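Local coordinates for protein cellulase (Rhodothermus marinus, PDB 3B7M) that hydrolyses internal beta-1,4-glucosidic bonds of cellulose as an endoglucanase, here in an engineered, thermostable form meant to act at moderate temperatures, at residues Arg91-Tyr96 against Gly196-Thr201; Thr141-Tyr146 against Val158-Thr163. All coordinates share one frame; numbering follows the deposited sequence.

In the fold
Both contacts are antiparallel pairings in the large nine-stranded sheet of the cellulase, with centres about 15 Å apart and nearest atoms about 6 Å apart, so they do not touch. Contact 1 joins two central strands, 91-101 and 189-199, which are far apart in sequence; it is buried, and to its backbone hydrogen bonds and classic bulge it adds an arginine end and a polar pair on one face and apolar packing on the other. Contact 2 lies between them along the chain, in the hairpin of strands 140-148 and 152-159 toward one margin of the sheet. It is only partly buried, and is marked by an arginine-tryptophan CH-pi contact and a bridging water where the pairing ends.

Contact 1: Arg91-Tyr96 against Gly196-Thr201; sequences RWNAAY and GFELFT
R91 is gripped by two consecutive residues, F200 and T201, in a classic beta bulge just where the opposite chain turns a corner. Its carbonyl O takes two N-H groups: T201 N, 3.0 Å away and on a lone pair in the carbonyl plane, and F200 N at 2.8 Å, tilted out of that plane. R91 N in turn gives a bond to T201 O, closing the pair. The side chain of R91 bends at chi3 (-52°), which turns the guanidinium across toward F200 and T201. F200 CB sits over one face of the guanidinium, toward the rim, 3.7 Å from R91 NH2, while the methyl of T201 comes to the edge. T201 CG2 is 3.1 Å from R91 NH2, and with chi1 at 102°, off any staggered position, the rotation of this threonine is doubtful. The charged end is held by G53 O and by a salt bridge to D124.

N93 meets E198 on the same face as R91. The amide and carboxylate planes are 13° apart, nearly coplanar; separately, the backbone N93 N donates to backbone E198 O at 3.0 Å. On the opposite face W92 CB packs on L199 CD2, and A94 CB on F197 CD1, both at 3.8 Å. A95 and G196 close the far end with two reciprocal backbone bonds.

Strand 112-122 flanks strand 91-101 on its other side, with W118 touching N93 and A95. The face carrying A94, F197 and L199 packs against strands 78-85 and 43-48 of the second sheet, in the core of the sandwich.

Contact 2: Thr141-Tyr146 against Val158-Thr163; sequences TWEVWY and VRTTPT
W142 turns its CG beside its own backbone N (chi1 -52°), which swings the indole toward R159, whose chain runs extended from CG to NE. R159 CG consequently lies over one face of the six-membered ring, 3.8 Å from its centroid and 16° off the normal, a CH-pi contact. R159 CB reaches W142 CZ3 at 3.5 Å. The guanidinium stands almost perpendicular to the indole, and its NH1 donates to T161 O at 2.7 Å, pinning the arginine to its own loop. F174 of helix 171-181 meets the W142 ring edge-to-face.

On the other face of the sheet W145, E143 and V158 gather. W145 NE1 donates to E143 OE1, with the oxygen in the ring plane but the N-H arriving from above the carboxylate plane; E143 OE2 has R131 as its salt-bridge partner, so the carboxylate is held at both oxygens. V158 CG2 packs obliquely 3.8 Å from W145 CD1.

E143 N to V158 O and V158 N to E143 O are backbone bonds of 2.9 Å each, and T160 N adds a nearly straight one to T141 O. A water, 3.0 Å from T141 O, donates to that carbonyl and accepts from T161 N, bridging the strand to the loop just where regular pairing stops.

The geometry is that of the open end of an antiparallel beta hairpin, strands 140-148 and 152-159, in the jelly-roll sandwich of glycosyl hydrolase family 12.

Contact 1: Arg91-Tyr96 against Gly196-Thr201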
loop_
_atom_site.group_PDB
_atom_site.type_symbol
_atom_site.label_atom_id
_atom_site.label_comp_id
_atom_site.label_asym_id
_atom_site.label_seq_id
_atom_site.Cartn_x
_atom_site.Cartn_y
_atom_site.Cartn_z
ATOM N N ARG A 91 4.857 4.152 15.735
ATOM C CA ARG A 91 4.372 2.841 15.331
ATOM C C ARG A 91 3.751 3.046 13.973
ATOM O O ARG A 91 2.767 3.775 13.847
ATOM C CB ARG A 91 3.358 2.267 16.336
ATOM C CG ARG A 91 3.958 1.897 17.708
ATOM C CD ARG A 91 2.967 1.109 18.600
ATOM N NE ARG A 91 1.709 1.811 18.684
ATOM C CZ ARG A 91 0.508 1.331 18.370
ATOM N NH1 ARG A 91 0.306 0.067 18.013
ATOM N NH2 ARG A 91 -0.513 2.148 18.471
ATOM N N TRP A 92 4.352 2.422 12.961
ATOM C CA TRP A 92 3.979 2.629 11.567
ATOM C C TRP A 92 4.509 1.468 10.729
ATOM O O TRP A 92 5.400 0.743 11.171
ATOM C CB TRP A 92 4.576 3.954 11.031
ATOM C CG TRP A 92 6.070 4.085 11.273
ATOM C CD1 TRP A 92 6.676 4.698 12.333
ATOM C CD2 TRP A 92 7.135 3.563 10.454
ATOM N NE1 TRP A 92 8.054 4.598 12.221
ATOM C CE2 TRP A 92 8.355 3.897 11.086
ATOM C CE3 TRP A 92 7.172 2.853 9.242
ATOM C CZ2 TRP A 92 9.593 3.546 10.555
ATOM C CZ3 TRP A 92 8.396 2.504 8.717
ATOM C CH2 TRP A 92 9.593 2.848 9.373
ATOM N N ASN A 93 3.966 1.297 9.521
ATOM C CA ASN A 93 4.603 0.435 8.534
ATOM C C ASN A 93 4.812 1.166 7.217
ATOM O O ASN A 93 4.241 2.228 6.996
ATOM C CB ASN A 93 3.846 -0.897 8.336
ATOM C CG ASN A 93 2.491 -0.718 7.656
ATOM O OD1 ASN A 93 1.553 -1.494 7.890
ATOM N ND2 ASN A 93 2.382 0.286 6.816
ATOM N N ALA A 94 5.639 0.590 6.357
ATOM C CA ALA A 94 5.784 1.053 4.990
ATOM C C ALA A 94 5.277 -0.099 4.123
ATOM O O ALA A 94 5.865 -1.185 4.111
ATOM C CB ALA A 94 7.245 1.389 4.697
ATOM N N ALA A 95 4.167 0.127 3.419
ATOM C CA ALA A 95 3.438 -0.980 2.827
ATOM C C ALA A 95 2.769 -0.592 1.523
ATOM O O ALA A 95 2.166 0.491 1.423
ATOM C CB ALA A 95 2.386 -1.495 3.832
ATOM N N TYR A 96 2.903 -1.459 0.518
ATOM C CA TYR A 96 2.017 -1.445 -0.650
ATOM C C TYR A 96 0.627 -1.938 -0.301
ATOM O O TYR A 96 0.463 -2.793 0.582
ATOM C CB TYR A 96 2.550 -2.347 -1.756
ATOM C CG TYR A 96 3.612 -1.689 -2.591
ATOM C CD1 TYR A 96 4.926 -1.610 -2.136
ATOM C CD2 TYR A 96 3.308 -1.134 -3.828
ATOM C CE1 TYR A 96 5.905 -0.996 -2.899
ATOM C CE2 TYR A 96 4.288 -0.518 -4.595
ATOM C CZ TYR A 96 5.586 -0.465 -4.117
ATOM O OH TYR A 96 6.581 0.145 -4.854
ATOM N N GLY A 196 2.623 3.621 0.676
ATOM C CA GLY A 196 2.757 4.691 1.649
ATOM C C GLY A 196 2.954 4.101 3.034
ATOM O O GLY A 196 3.505 3.011 3.173
ATOM N N PHE A 197 2.510 4.829 4.054
ATOM C CA PHE A 197 2.773 4.454 5.416
ATOM C C PHE A 197 1.466 4.331 6.183
ATOM O O PHE A 197 0.683 5.275 6.223
ATOM C CB PHE A 197 3.706 5.483 6.069
ATOM C CG PHE A 197 4.940 5.785 5.250
ATOM C CD1 PHE A 197 6.057 4.971 5.323
ATOM C CD2 PHE A 197 4.969 6.874 4.389
ATOM C CE1 PHE A 197 7.200 5.248 4.566
ATOM C CE2 PHE A 197 6.093 7.148 3.618
ATOM C CZ PHE A 197 7.209 6.332 3.705
ATOM N N GLU A 198 1.216 3.162 6.764
ATOM C CA GLU A 198 0.103 3.001 7.700
ATOM C C GLU A 198 0.586 3.528 9.047
ATOM O O GLU A 198 1.543 2.986 9.609
ATOM C CB GLU A 198 -0.313 1.527 7.830
ATOM C CG GLU A 198 -0.982 0.945 6.595
ATOM C CD GLU A 198 -1.782 -0.326 6.903
ATOM O OE1 GLU A 198 -1.218 -1.268 7.510
ATOM O OE2 GLU A 198 -2.972 -0.379 6.525
ATOM N N LEU A 199 -0.044 4.602 9.531
ATOM C CA LEU A 199 0.361 5.258 10.779
ATOM C C LEU A 199 -0.502 4.818 11.950
ATOM O O LEU A 199 -1.729 4.796 11.861
ATOM C CB LEU A 199 0.325 6.790 10.630
ATOM C CG LEU A 199 1.189 7.377 9.514
ATOM C CD1 LEU A 199 1.143 8.895 9.530
ATOM C CD2 LEU A 199 2.650 6.876 9.636
ATOM N N PHE A 200 0.146 4.441 13.045
ATOM C CA PHE A 200 -0.579 4.103 14.263
ATOM C C PHE A 200 -0.311 5.182 15.304
ATOM O O PHE A 200 -1.247 5.800 15.807
ATOM C CB PHE A 200 -0.206 2.709 14.787
ATOM C CG PHE A 200 -0.610 1.585 13.873
ATOM C CD1 PHE A 200 0.106 1.321 12.703
ATOM C CD2 PHE A 200 -1.713 0.789 14.176
ATOM C CE1 PHE A 200 -0.256 0.271 11.860
ATOM C CE2 PHE A 200 -2.088 -0.255 13.337
ATOM C CZ PHE A 200 -1.355 -0.515 12.175
ATOM N N THR A 201 0.962 5.408 15.622
ATOM C CA THR A 201 1.341 6.527 16.493
ATOM C C THR A 201 2.503 7.301 15.880
ATOM O O THR A 201 3.498 6.706 15.464
ATOM C CB THR A 201 1.642 6.098 17.987
ATOM O OG1 THR A 201 3.050 6.042 18.226
ATOM C CG2 THR A 201 1.043 4.781 18.320
#

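Contact 2: Thr141-Tyr146 against Val158-Thr163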
loop_
_atom_site.group_PDB
_atom_site.type_symbol
_atom_site.label_atom_id
_atom_site.label_comp_id
_atom_site.label_asym_id
_atom_site.label_seq_id
_atom_site.Cartn_x
_atom_site.Cartn_y
_atom_site.Cartn_z
ATOM N N THR A 141 12.434 -13.443 1.191
ATOM C CA THR A 141 11.564 -14.269 2.004
ATOM C C THR A 141 10.452 -13.399 2.622
ATOM O O THR A 141 10.697 -12.270 3.046
ATOM C CB THR A 141 12.410 -14.963 3.078
ATOM O OG1 THR A 141 13.410 -15.740 2.420
ATOM C CG2 THR A 141 11.584 -15.872 3.953
ATOM N N TRP A 142 9.234 -13.927 2.645
ATOM C CA TRP A 142 8.052 -13.182 3.097
ATOM C C TRP A 142 7.199 -14.069 3.988
ATOM O O TRP A 142 7.012 -15.245 3.674
ATOM C CB TRP A 142 7.216 -12.754 1.887
ATOM C CG TRP A 142 8.001 -12.032 0.850
ATOM C CD1 TRP A 142 8.783 -12.584 -0.133
ATOM C CD2 TRP A 142 8.115 -10.616 0.701
ATOM N NE1 TRP A 142 9.374 -11.594 -0.883
ATOM C CE2 TRP A 142 8.980 -10.377 -0.390
ATOM C CE3 TRP A 142 7.559 -9.522 1.380
ATOM C CZ2 TRP A 142 9.299 -9.091 -0.822
ATOM C CZ3 TRP A 142 7.891 -8.237 0.958
ATOM C CH2 TRP A 142 8.747 -8.034 -0.139
ATOM N N GLU A 143 6.701 -13.516 5.098
ATOM C CA GLU A 143 5.637 -14.159 5.861
ATOM C C GLU A 143 4.320 -13.815 5.184
ATOM O O GLU A 143 4.116 -12.666 4.769
ATOM C CB GLU A 143 5.539 -13.629 7.292
ATOM C CG GLU A 143 6.774 -13.686 8.143
ATOM C CD GLU A 143 6.528 -13.072 9.527
ATOM O OE1 GLU A 143 5.784 -12.045 9.630
ATOM O OE2 GLU A 143 7.088 -13.617 10.510
ATOM N N VAL A 144 3.429 -14.798 5.105
ATOM C CA VAL A 144 2.124 -14.614 4.503
ATOM C C VAL A 144 1.109 -14.611 5.636
ATOM O O VAL A 144 1.096 -15.517 6.471
ATOM C CB VAL A 144 1.786 -15.740 3.480
ATOM C CG1 VAL A 144 0.454 -15.455 2.764
ATOM C CG2 VAL A 144 2.917 -15.892 2.450
ATOM N N TRP A 145 0.279 -13.571 5.655
ATOM C CA TRP A 145 -0.792 -13.432 6.618
ATOM C C TRP A 145 -2.096 -13.375 5.839
ATOM O O TRP A 145 -2.159 -12.781 4.752
ATOM C CB TRP A 145 -0.627 -12.153 7.446
ATOM C CG TRP A 145 0.629 -12.110 8.283
ATOM C CD1 TRP A 145 1.915 -11.938 7.837
ATOM C CD2 TRP A 145 0.714 -12.249 9.704
ATOM N NE1 TRP A 145 2.786 -11.955 8.894
ATOM C CE2 TRP A 145 2.076 -12.141 10.054
ATOM C CE3 TRP A 145 -0.229 -12.457 10.716
ATOM C CZ2 TRP A 145 2.521 -12.230 11.374
ATOM C CZ3 TRP A 145 0.218 -12.548 12.034
ATOM C CH2 TRP A 145 1.580 -12.435 12.347
ATOM N N TYR A 146 -3.134 -13.977 6.400
ATOM C CA TYR A 146 -4.427 -14.011 5.738
ATOM C C TYR A 146 -5.571 -13.740 6.707
ATOM O O TYR A 146 -5.621 -14.306 7.802
ATOM C CB TYR A 146 -4.635 -15.346 5.011
ATOM C CG TYR A 146 -5.969 -15.445 4.308
ATOM C CD1 TYR A 146 -6.236 -14.666 3.186
ATOM C CD2 TYR A 146 -6.971 -16.310 4.770
ATOM C CE1 TYR A 146 -7.453 -14.735 2.533
ATOM C CE2 TYR A 146 -8.212 -16.390 4.113
ATOM C CZ TYR A 146 -8.435 -15.595 2.994
ATOM O OH TYR A 146 -9.637 -15.633 2.319
ATOM N N VAL A 158 4.951 -9.951 4.402
ATOM C CA VAL A 158 5.827 -9.149 5.258
ATOM C C VAL A 158 7.257 -9.633 5.069
ATOM O O VAL A 158 7.587 -10.765 5.420
ATOM C CB VAL A 158 5.412 -9.247 6.754
ATOM C CG1 VAL A 158 6.249 -8.333 7.619
ATOM C CG2 VAL A 158 3.928 -8.903 6.922
ATOM N N ARG A 159 8.085 -8.777 4.478
ATOM C CA ARG A 159 9.502 -9.066 4.265
ATOM C C ARG A 159 10.198 -9.397 5.570
ATOM O O ARG A 159 10.171 -8.601 6.489
ATOM C CB ARG A 159 10.175 -7.856 3.629
ATOM C CG ARG A 159 11.203 -8.231 2.564
ATOM C CD ARG A 159 11.847 -7.002 1.994
ATOM N NE ARG A 159 12.662 -7.293 0.808
ATOM C CZ ARG A 159 13.978 -7.511 0.833
ATOM N NH1 ARG A 159 14.642 -7.488 1.988
ATOM N NH2 ARG A 159 14.629 -7.753 -0.301
ATOM N N THR A 160 10.816 -10.569 5.656
ATOM C CA THR A 160 11.496 -10.974 6.903
ATOM C C THR A 160 12.759 -10.155 7.120
ATOM O O THR A 160 13.202 -9.981 8.255
ATOM C CB THR A 160 11.857 -12.468 6.921
ATOM O OG1 THR A 160 12.694 -12.754 5.797
ATOM C CG2 THR A 160 10.618 -13.309 6.803
ATOM N N THR A 161 13.361 -9.674 6.033
ATOM C CA THR A 161 14.387 -8.646 6.172
ATOM C C THR A 161 13.932 -7.267 5.682
ATOM O O THR A 161 13.657 -7.084 4.491
ATOM C CB THR A 161 15.832 -9.087 5.735
ATOM O OG1 THR A 161 16.399 -8.138 4.821
ATOM C CG2 THR A 161 15.870 -10.467 5.177
ATOM N N PRO A 162 13.791 -6.315 6.620
ATOM C CA PRO A 162 13.297 -4.970 6.299
ATOM C C PRO A 162 14.214 -4.273 5.304
ATOM O O PRO A 162 15.429 -4.534 5.272
ATOM C CB PRO A 162 13.323 -4.232 7.652
ATOM C CG PRO A 162 13.458 -5.301 8.704
ATOM C CD PRO A 162 14.134 -6.466 8.046
ATOM N N THR A 163 13.637 -3.411 4.479
ATOM C CA THR A 163 14.408 -2.699 3.471
ATOM C C THR A 163 13.832 -1.305 3.288
ATOM O O THR A 163 12.781 -0.986 3.852
ATOM C CB THR A 163 14.461 -3.480 2.122
ATOM O OG1 THR A 163 15.408 -2.860 1.255
ATOM C CG2 THR A 163 13.091 -3.523 1.427
HETATM O O HOH W 1 13.453 -11.190 3.305
#